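Local coordinates for 3-oxosteroid 1-dehydrogenase (Sterolibacterium denitrificans, PDB 7P18), which probably catalyses the FAD-dependent 1,2-dehydrogenation of 3-oxosteroids to 3-oxo-Delta(1)-steroids, passing the electrons to an acceptor, at residues V53-N58 / L88-S93; P116-H121 / N461-Y466. All coordinates share one frame; numbering follows the deposited sequence.

Interaction 1 (V53-N58 / L88-S93)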
ATOM      1  N   VAL A  53       3.862  -5.366   6.828  1.00 21.09           N
ATOM      2  CA  VAL A  53       3.523  -6.746   6.361  1.00 22.00           C
ATOM      3  C   VAL A  53       2.613  -7.389   7.405  1.00 20.61           C
ATOM      4  O   VAL A  53       2.824  -7.200   8.619  1.00 22.12           O
ATOM      5  CB  VAL A  53       4.768  -7.594   6.075  1.00 22.42           C
ATOM      6  CG1 VAL A  53       5.536  -7.058   4.888  1.00 23.68           C
ATOM      7  CG2 VAL A  53       5.680  -7.704   7.300  1.00 23.15           C
ATOM      8  N   TRP A  54       1.568  -8.083   6.936  1.00 20.25           N
ATOM      9  CA  TRP A  54       0.540  -8.669   7.816  1.00 19.92           C
ATOM     10  C   TRP A  54       0.889 -10.147   8.028  1.00 19.79           C
ATOM     11  O   TRP A  54       0.717 -10.947   7.108  1.00 20.22           O
ATOM     12  CB  TRP A  54      -0.850  -8.478   7.231  1.00 21.52           C
ATOM     13  CG  TRP A  54      -1.937  -8.947   8.137  1.00 19.36           C
ATOM     14  CD1 TRP A  54      -2.424  -8.296   9.232  1.00 18.68           C
ATOM     15  CD2 TRP A  54      -2.715 -10.147   8.004  1.00 18.71           C
ATOM     16  NE1 TRP A  54      -3.470  -8.983   9.752  1.00 20.97           N
ATOM     17  CE2 TRP A  54      -3.652 -10.143   9.045  1.00 18.94           C
ATOM     18  CE3 TRP A  54      -2.701 -11.224   7.118  1.00 19.99           C
ATOM     19  CZ2 TRP A  54      -4.563 -11.181   9.245  1.00 19.14           C
ATOM     20  CZ3 TRP A  54      -3.614 -12.240   7.298  1.00 19.87           C
ATOM     21  CH2 TRP A  54      -4.523 -12.226   8.355  1.00 19.28           C
ATOM     22  N   ILE A  55       1.437 -10.451   9.199  1.00 20.15           N
ATOM     23  CA  ILE A  55       2.082 -11.760   9.487  1.00 21.40           C
ATOM     24  C   ILE A  55       1.362 -12.368  10.681  1.00 21.84           C
ATOM     25  O   ILE A  55       1.752 -12.199  11.838  1.00 21.33           O
ATOM     26  CB  ILE A  55       3.601 -11.625   9.740  1.00 22.54           C
ATOM     27  CG1 ILE A  55       4.309 -10.731   8.722  1.00 23.06           C
ATOM     28  CG2 ILE A  55       4.231 -13.017   9.803  1.00 22.21           C
ATOM     29  CD1 ILE A  55       4.401 -11.322   7.312  1.00 22.56           C
ATOM     30  N   PRO A  56       0.317 -13.169  10.436  1.00 22.08           N
ATOM     31  CA  PRO A  56      -0.365 -13.818  11.551  1.00 20.88           C
ATOM     32  C   PRO A  56       0.651 -14.748  12.239  1.00 21.40           C
ATOM     33  O   PRO A  56       1.452 -15.352  11.576  1.00 19.95           O
ATOM     34  CB  PRO A  56      -1.529 -14.562  10.909  1.00 21.71           C
ATOM     35  CG  PRO A  56      -1.691 -13.867   9.551  1.00 22.89           C
ATOM     36  CD  PRO A  56      -0.296 -13.480   9.129  1.00 22.15           C
ATOM     37  N   ASN A  57       0.519 -14.841  13.557  1.00 24.75           N
ATOM     38  CA  ASN A  57       1.219 -15.843  14.396  1.00 24.65           C
ATOM     39  C   ASN A  57       2.726 -15.628  14.276  1.00 23.25           C
ATOM     40  O   ASN A  57       3.508 -16.641  14.351  1.00 23.22           O
ATOM     41  CB  ASN A  57       0.809 -17.260  14.021  1.00 27.36           C
ATOM     42  CG  ASN A  57       1.111 -18.273  15.114  1.00 29.99           C
ATOM     43  OD1 ASN A  57       1.192 -17.949  16.332  1.00 26.85           O
ATOM     44  ND2 ASN A  57       1.222 -19.512  14.663  1.00 25.90           N
ATOM     45  N   ASN A  58       3.175 -14.385  14.060  1.00 23.30           N
ATOM     46  CA  ASN A  58       4.642 -14.124  14.032  1.00 21.89           C
ATOM     47  C   ASN A  58       5.175 -14.344  15.465  1.00 22.54           C
ATOM     48  O   ASN A  58       4.402 -14.170  16.465  1.00 19.99           O
ATOM     49  CB  ASN A  58       4.981 -12.752  13.448  1.00 22.44           C
ATOM     50  CG  ASN A  58       4.557 -11.599  14.314  1.00 21.70           C
ATOM     51  OD1 ASN A  58       5.200 -11.353  15.341  1.00 24.57           O
ATOM     52  ND2 ASN A  58       3.475 -10.904  13.934  1.00 21.20           N
ATOM     53  N   LEU A  88      -3.361 -21.639   3.167  1.00 21.51           N
ATOM     54  CA  LEU A  88      -2.502 -22.457   4.070  1.00 21.12           C
ATOM     55  C   LEU A  88      -1.044 -22.077   3.842  1.00 22.09           C
ATOM     56  O   LEU A  88      -0.306 -21.902   4.809  1.00 21.61           O
ATOM     57  CB  LEU A  88      -2.717 -23.951   3.806  1.00 22.09           C
ATOM     58  CG  LEU A  88      -4.146 -24.451   4.031  1.00 26.96           C
ATOM     59  CD1 LEU A  88      -4.297 -25.887   3.529  1.00 33.55           C
ATOM     60  CD2 LEU A  88      -4.540 -24.342   5.491  1.00 28.17           C
ATOM     61  N   ALA A  89      -0.643 -21.974   2.581  1.00 22.23           N
ATOM     62  CA  ALA A  89       0.755 -21.675   2.204  1.00 20.75           C
ATOM     63  C   ALA A  89       1.162 -20.292   2.735  1.00 21.37           C
ATOM     64  O   ALA A  89       2.308 -20.123   3.234  1.00 20.41           O
ATOM     65  CB  ALA A  89       0.896 -21.795   0.715  1.00 21.36           C
ATOM     66  N   TYR A  90       0.265 -19.311   2.641  1.00 22.08           N
ATOM     67  CA  TYR A  90       0.557 -17.934   3.133  1.00 21.32           C
ATOM     68  C   TYR A  90       0.838 -17.991   4.642  1.00 23.48           C
ATOM     69  O   TYR A  90       1.811 -17.409   5.138  1.00 20.84           O
ATOM     70  CB  TYR A  90      -0.572 -16.949   2.825  1.00 20.80           C
ATOM     71  CG  TYR A  90      -0.218 -15.570   3.316  1.00 20.02           C
ATOM     72  CD1 TYR A  90       0.751 -14.825   2.653  1.00 21.11           C
ATOM     73  CD2 TYR A  90      -0.765 -15.030   4.460  1.00 20.62           C
ATOM     74  CE1 TYR A  90       1.125 -13.560   3.096  1.00 19.63           C
ATOM     75  CE2 TYR A  90      -0.381 -13.779   4.929  1.00 19.22           C
ATOM     76  CZ  TYR A  90       0.568 -13.042   4.234  1.00 18.95           C
ATOM     77  OH  TYR A  90       0.954 -11.800   4.634  1.00 21.58           O
ATOM     78  N   LEU A  91      -0.015 -18.672   5.389  1.00 20.85           N
ATOM     79  CA  LEU A  91       0.094 -18.731   6.863  1.00 22.28           C
ATOM     80  C   LEU A  91       1.318 -19.546   7.275  1.00 22.16           C
ATOM     81  O   LEU A  91       1.981 -19.163   8.265  1.00 23.57           O
ATOM     82  CB  LEU A  91      -1.202 -19.292   7.431  1.00 23.78           C
ATOM     83  CG  LEU A  91      -2.430 -18.447   7.168  1.00 24.19           C
ATOM     84  CD1 LEU A  91      -3.694 -19.151   7.653  1.00 24.92           C
ATOM     85  CD2 LEU A  91      -2.341 -17.059   7.787  1.00 24.26           C
ATOM     86  N   GLU A  92       1.643 -20.596   6.527  1.00 21.84           N
ATOM     87  CA  GLU A  92       2.872 -21.377   6.756  1.00 21.95           C
ATOM     88  C   GLU A  92       4.107 -20.495   6.577  1.00 22.92           C
ATOM     89  O   GLU A  92       4.972 -20.504   7.455  1.00 23.10           O
ATOM     90  CB  GLU A  92       2.943 -22.568   5.793  1.00 23.47           C
ATOM     91  CG  GLU A  92       4.210 -23.390   5.972  1.00 25.75           C
ATOM     92  CD  GLU A  92       4.414 -24.536   5.014  1.00 32.61           C
ATOM     93  OE1 GLU A  92       3.718 -24.598   4.011  1.00 32.14           O
ATOM     94  OE2 GLU A  92       5.235 -25.378   5.304  1.00 40.65           O
ATOM     95  N   SER A  93       4.201 -19.762   5.462  1.00 20.25           N
ATOM     96  CA  SER A  93       5.469 -19.150   5.002  1.00 22.52           C
ATOM     97  C   SER A  93       5.650 -17.712   5.493  1.00 21.48           C
ATOM     98  O   SER A  93       6.793 -17.318   5.631  1.00 22.23           O
ATOM     99  CB  SER A  93       5.593 -19.242   3.516  1.00 22.78           C
ATOM    100  OG  SER A  93       5.612 -20.591   3.093  1.00 23.52           O
TER
HETATM  101  O   HOH W   1       0.589 -17.605  10.206  1.00 24.05           O
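The Y90 hydroxyl donates a hydrogen bond to the backbone carbonyl of W54. The Y90 OH to W54 O distance is 2.6 Å. The bond meets the carbonyl at 154°, with the hydroxyl 19° out of its plane. W54 O lies at the edge of the Y90 ring, near its plane. CG of Y90 is anti to the backbone N (chi1 -179°), which carries the ring away from helix 84-104 and sets its hydroxyl at the end of strand 53-54.

A water makes the second polar link. It donates to P56 O at 2.8 Å and to L91 O at 2.9 Å. No other direct hydrogen bond joins the two segments. Within 53-58, N58 ND2 donates to I55 O, in the carbonyl plane, across the type II turn from I55 to N58. The same amide nitrogen also bonds G129 O.

The remaining contacts are apolar. W54 CE3 comes to 4.1 Å from Y90 CE2, and the two side chains cross at about a right angle. P56 CD is 4.2 Å from the same Y90 CE2. P56 CG packs on L91 CD2 at 3.7 Å, again with the side chains crossing at about a right angle. P56 CG also sits over one face of the W54 indole, 3.3 Å above its plane and toward the rim. The indole NE1 is hydrogen-bonded to D117 of the 116-121 segment.

Helix 67-78 adds A70 beside P56 and L91. P545 and T548 of helix 543-559 touch Y90. This is buried packing in the FAD-binding fold of the FAD-dependent oxidoreductase 2 family. It joins helix 84-104 to the short strand that follows the FAD-binding residue A52, with the W54 side chain about 7 Å from both FAD and the steroid.

Interaction 2 (P116-H121 / N461-Y466)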
ATOM      1  N   PRO A 116      -4.882  -2.944  15.113  1.00 21.59           N
ATOM      2  CA  PRO A 116      -5.845  -4.026  14.976  1.00 22.96           C
ATOM      3  C   PRO A 116      -6.011  -4.513  13.540  1.00 22.31           C
ATOM      4  O   PRO A 116      -5.832  -3.727  12.609  1.00 21.23           O
ATOM      5  CB  PRO A 116      -7.179  -3.420  15.440  1.00 22.97           C
ATOM      6  CG  PRO A 116      -6.762  -2.140  16.117  1.00 23.44           C
ATOM      7  CD  PRO A 116      -5.545  -1.676  15.380  1.00 24.22           C
ATOM      8  N   ASP A 117      -6.326  -5.808  13.400  1.00 22.01           N
ATOM      9  CA  ASP A 117      -6.802  -6.360  12.105  1.00 19.54           C
ATOM     10  C   ASP A 117      -7.998  -5.522  11.609  1.00 20.08           C
ATOM     11  O   ASP A 117      -8.760  -4.967  12.419  1.00 19.02           O
ATOM     12  CB  ASP A 117      -7.171  -7.824  12.247  1.00 19.11           C
ATOM     13  CG  ASP A 117      -5.973  -8.737  12.441  1.00 21.25           C
ATOM     14  OD1 ASP A 117      -4.822  -8.287  12.195  1.00 20.40           O
ATOM     15  OD2 ASP A 117      -6.214  -9.882  12.826  1.00 22.18           O
ATOM     16  N   TYR A 118      -8.197  -5.450  10.295  1.00 20.30           N
ATOM     17  CA  TYR A 118      -9.209  -4.517   9.720  1.00 21.69           C
ATOM     18  C   TYR A 118     -10.643  -4.982   9.923  1.00 20.85           C
ATOM     19  O   TYR A 118     -11.543  -4.172   9.751  1.00 22.39           O
ATOM     20  CB  TYR A 118      -8.865  -4.261   8.251  1.00 21.84           C
ATOM     21  CG  TYR A 118      -7.708  -3.310   8.040  1.00 22.07           C
ATOM     22  CD1 TYR A 118      -6.863  -2.891   9.066  1.00 20.74           C
ATOM     23  CD2 TYR A 118      -7.442  -2.832   6.771  1.00 26.85           C
ATOM     24  CE1 TYR A 118      -5.792  -2.043   8.834  1.00 22.58           C
ATOM     25  CE2 TYR A 118      -6.391  -1.969   6.523  1.00 28.45           C
ATOM     26  CZ  TYR A 118      -5.576  -1.549   7.556  1.00 26.39           C
ATOM     27  OH  TYR A 118      -4.534  -0.711   7.253  1.00 27.11           O
ATOM     28  N   TYR A 119     -10.900  -6.277  10.121  1.00 20.86           N
ATOM     29  CA  TYR A 119     -12.264  -6.831  10.160  1.00 19.81           C
ATOM     30  C   TYR A 119     -12.518  -7.425  11.549  1.00 23.27           C
ATOM     31  O   TYR A 119     -12.444  -8.648  11.735  1.00 20.95           O
ATOM     32  CB  TYR A 119     -12.478  -7.887   9.071  1.00 20.79           C
ATOM     33  CG  TYR A 119     -12.176  -7.463   7.657  1.00 20.32           C
ATOM     34  CD1 TYR A 119     -12.778  -6.356   7.064  1.00 23.20           C
ATOM     35  CD2 TYR A 119     -11.302  -8.199   6.884  1.00 19.01           C
ATOM     36  CE1 TYR A 119     -12.473  -5.987   5.751  1.00 22.31           C
ATOM     37  CE2 TYR A 119     -11.003  -7.847   5.578  1.00 20.24           C
ATOM     38  CZ  TYR A 119     -11.634  -6.769   4.992  1.00 20.61           C
ATOM     39  OH  TYR A 119     -11.319  -6.467   3.699  1.00 19.80           O
ATOM     40  N   GLN A 120     -12.748  -6.566  12.543  1.00 22.09           N
ATOM     41  CA  GLN A 120     -12.861  -7.022  13.942  1.00 22.15           C
ATOM     42  C   GLN A 120     -14.132  -7.879  14.090  1.00 23.62           C
ATOM     43  O   GLN A 120     -14.195  -8.679  15.042  1.00 25.57           O
ATOM     44  CB  GLN A 120     -12.885  -5.827  14.891  1.00 21.98           C
ATOM     45  CG  GLN A 120     -11.528  -5.151  15.014  1.00 20.96           C
ATOM     46  CD  GLN A 120     -10.473  -6.031  15.627  1.00 20.60           C
ATOM     47  OE1 GLN A 120     -10.674  -6.585  16.691  1.00 21.88           O
ATOM     48  NE2 GLN A 120      -9.348  -6.203  14.923  1.00 19.93           N
ATOM     49  N   HIS A 121     -15.107  -7.729  13.200  1.00 21.23           N
ATOM     50  CA  HIS A 121     -16.369  -8.515  13.244  1.00 21.78           C
ATOM     51  C   HIS A 121     -16.168  -9.945  12.718  1.00 23.42           C
ATOM     52  O   HIS A 121     -17.106 -10.720  12.843  1.00 24.72           O
ATOM     53  CB  HIS A 121     -17.441  -7.808  12.456  1.00 24.82           C
ATOM     54  CG  HIS A 121     -17.055  -7.582  11.028  1.00 24.38           C
ATOM     55  ND1 HIS A 121     -16.304  -6.459  10.627  1.00 24.78           N
ATOM     56  CD2 HIS A 121     -17.237  -8.330   9.915  1.00 23.73           C
ATOM     57  CE1 HIS A 121     -16.119  -6.519   9.317  1.00 26.12           C
ATOM     58  NE2 HIS A 121     -16.647  -7.660   8.863  1.00 24.39           N
ATOM     59  N   ASN A 461     -15.734   0.106  16.726  1.00 23.81           N
ATOM     60  CA  ASN A 461     -14.812  -1.023  16.965  1.00 24.63           C
ATOM     61  C   ASN A 461     -13.401  -0.485  17.141  1.00 25.95           C
ATOM     62  O   ASN A 461     -13.188   0.681  16.814  1.00 23.44           O
ATOM     63  CB  ASN A 461     -14.906  -2.033  15.821  1.00 28.70           C
ATOM     64  CG  ASN A 461     -14.368  -1.462  14.536  1.00 25.66           C
ATOM     65  OD1 ASN A 461     -13.152  -1.308  14.372  1.00 25.67           O
ATOM     66  ND2 ASN A 461     -15.265  -1.102  13.649  1.00 24.56           N
ATOM     67  N   VAL A 462     -12.456  -1.328  17.593  1.00 23.30           N
ATOM     68  CA  VAL A 462     -11.078  -0.893  17.970  1.00 24.94           C
ATOM     69  C   VAL A 462     -10.275  -0.487  16.738  1.00 23.24           C
ATOM     70  O   VAL A 462      -9.370   0.318  16.893  1.00 22.17           O
ATOM     71  CB  VAL A 462     -10.338  -1.944  18.811  1.00 25.26           C
ATOM     72  CG1 VAL A 462     -11.057  -2.129  20.133  1.00 26.42           C
ATOM     73  CG2 VAL A 462     -10.145  -3.260  18.068  1.00 26.73           C
ATOM     74  N   PHE A 463     -10.582  -1.005  15.547  1.00 24.17           N
ATOM     75  CA  PHE A 463      -9.854  -0.564  14.334  1.00 23.10           C
ATOM     76  C   PHE A 463     -10.167   0.915  14.095  1.00 21.55           C
ATOM     77  O   PHE A 463      -9.232   1.738  13.992  1.00 25.00           O
ATOM     78  CB  PHE A 463     -10.161  -1.417  13.096  1.00 24.55           C
ATOM     79  CG  PHE A 463      -9.660  -0.740  11.860  1.00 24.15           C
ATOM     80  CD1 PHE A 463      -8.309  -0.678  11.568  1.00 27.68           C
ATOM     81  CD2 PHE A 463     -10.535  -0.019  11.073  1.00 27.87           C
ATOM     82  CE1 PHE A 463      -7.854   0.024  10.462  1.00 29.63           C
ATOM     83  CE2 PHE A 463     -10.072   0.692   9.980  1.00 26.23           C
ATOM     84  CZ  PHE A 463      -8.742   0.696   9.668  1.00 29.00           C
ATOM     85  N   ASP A 464     -11.442   1.263  14.001  1.00 22.89           N
ATOM     86  CA  ASP A 464     -11.881   2.669  13.780  1.00 22.63           C
ATOM     87  C   ASP A 464     -11.205   3.586  14.809  1.00 23.78           C
ATOM     88  O   ASP A 464     -10.610   4.615  14.435  1.00 22.17           O
ATOM     89  CB  ASP A 464     -13.387   2.837  13.923  1.00 23.55           C
ATOM     90  CG  ASP A 464     -14.249   2.249  12.827  1.00 23.79           C
ATOM     91  OD1 ASP A 464     -13.775   1.347  12.144  1.00 23.97           O
ATOM     92  OD2 ASP A 464     -15.419   2.627  12.780  1.00 24.27           O
ATOM     93  N   ARG A 465     -11.221   3.188  16.079  1.00 23.36           N
ATOM     94  CA  ARG A 465     -10.761   4.060  17.195  1.00 23.08           C
ATOM     95  C   ARG A 465      -9.239   4.171  17.220  1.00 24.41           C
ATOM     96  O   ARG A 465      -8.751   5.133  17.792  1.00 26.29           O
ATOM     97  CB  ARG A 465     -11.288   3.523  18.524  1.00 24.13           C
ATOM     98  CG  ARG A 465     -12.803   3.575  18.621  1.00 23.83           C
ATOM     99  CD  ARG A 465     -13.325   3.348  20.005  1.00 27.64           C
ATOM    100  NE  ARG A 465     -13.105   2.027  20.559  1.00 30.38           N
ATOM    101  CZ  ARG A 465     -13.974   1.012  20.521  1.00 30.59           C
ATOM    102  NH1 ARG A 465     -15.121   1.108  19.872  1.00 31.25           N
ATOM    103  NH2 ARG A 465     -13.670  -0.128  21.120  1.00 31.42           N
ATOM    104  N   TYR A 466      -8.499   3.272  16.570  1.00 24.08           N
ATOM    105  CA  TYR A 466      -7.020   3.312  16.539  1.00 25.58           C
ATOM    106  C   TYR A 466      -6.527   4.682  16.044  1.00 25.39           C
ATOM    107  O   TYR A 466      -5.509   5.165  16.538  1.00 24.83           O
ATOM    108  CB  TYR A 466      -6.463   2.176  15.683  1.00 26.06           C
ATOM    109  CG  TYR A 466      -4.961   2.064  15.661  1.00 25.84           C
ATOM    110  CD1 TYR A 466      -4.220   1.801  16.803  1.00 28.10           C
ATOM    111  CD2 TYR A 466      -4.265   2.201  14.474  1.00 27.68           C
ATOM    112  CE1 TYR A 466      -2.833   1.706  16.762  1.00 28.96           C
ATOM    113  CE2 TYR A 466      -2.884   2.102  14.410  1.00 29.64           C
ATOM    114  CZ  TYR A 466      -2.161   1.856  15.565  1.00 29.31           C
ATOM    115  OH  TYR A 466      -0.811   1.746  15.402  1.00 31.31           O
TER
HETATM  116  O   HOH W   2     -13.079  -3.645  12.320  1.00 25.97           O
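One face of the Y118 ring meets F463, whose CZ lies 4.0 Å above the plane toward the rim; P116 O lies at the ring's edge, in plane. These rings pack the loop 116-121 on the N-capped start of the short helix 462-466. The F463 ring in turn has Y118 CG over one face. The two planes are turned 48° to each other, with Y118 CE1 3.3 Å from F463 CE1. On the Y466 ring, P116 CD forms a CH-pi contact over one face, toward the rim.

The N-cap is N461, whose OD1 accepts from D464 N and, weakly, from F463 N. With chi1 at 167°, F463 swings its ring over one face of Y118, at a slant. The Y118 hydroxyl is hydrogen-bonded to that of Y363, a residue of the steroid pocket. Replacing Y118 by an alanine would probably leave that ring face of F463 without its partner and Y363 without its hydroxyl mate.

Q120 runs across V462, and its OE1 is 3.6 Å from V462 CG2. Its NE2 donates to D117 O at 172°, and also to K126 O. A water accepts from Q120 N and donates to Y118 O at 3.0 Å and, weakly, to N461 OD1 at 3.1 Å.

How the interactions relate
The centres of interactions 1 and 2 lie about 19 Å apart, both in the FAD-binding domain. Both segments of interaction 1 precede those of interaction 2 in the chain. Its segments are 30 residues apart, whereas 116-121 reaches across 340 residues to helix 462-466. Strand 53-54 pairs with strand 131-138 in an antiparallel sheet, and the loop 116-121 runs between strands 109-111 and 131-138 of that sheet. The two contacts touch directly, W54 NE1 lying 2.9 Å from D117 OD1. D117 also forms a salt bridge with R130. The W54–D117 hydrogen bond thus ties the strand end of interaction 1 to the loop of interaction 2, close to the steroid and flavin.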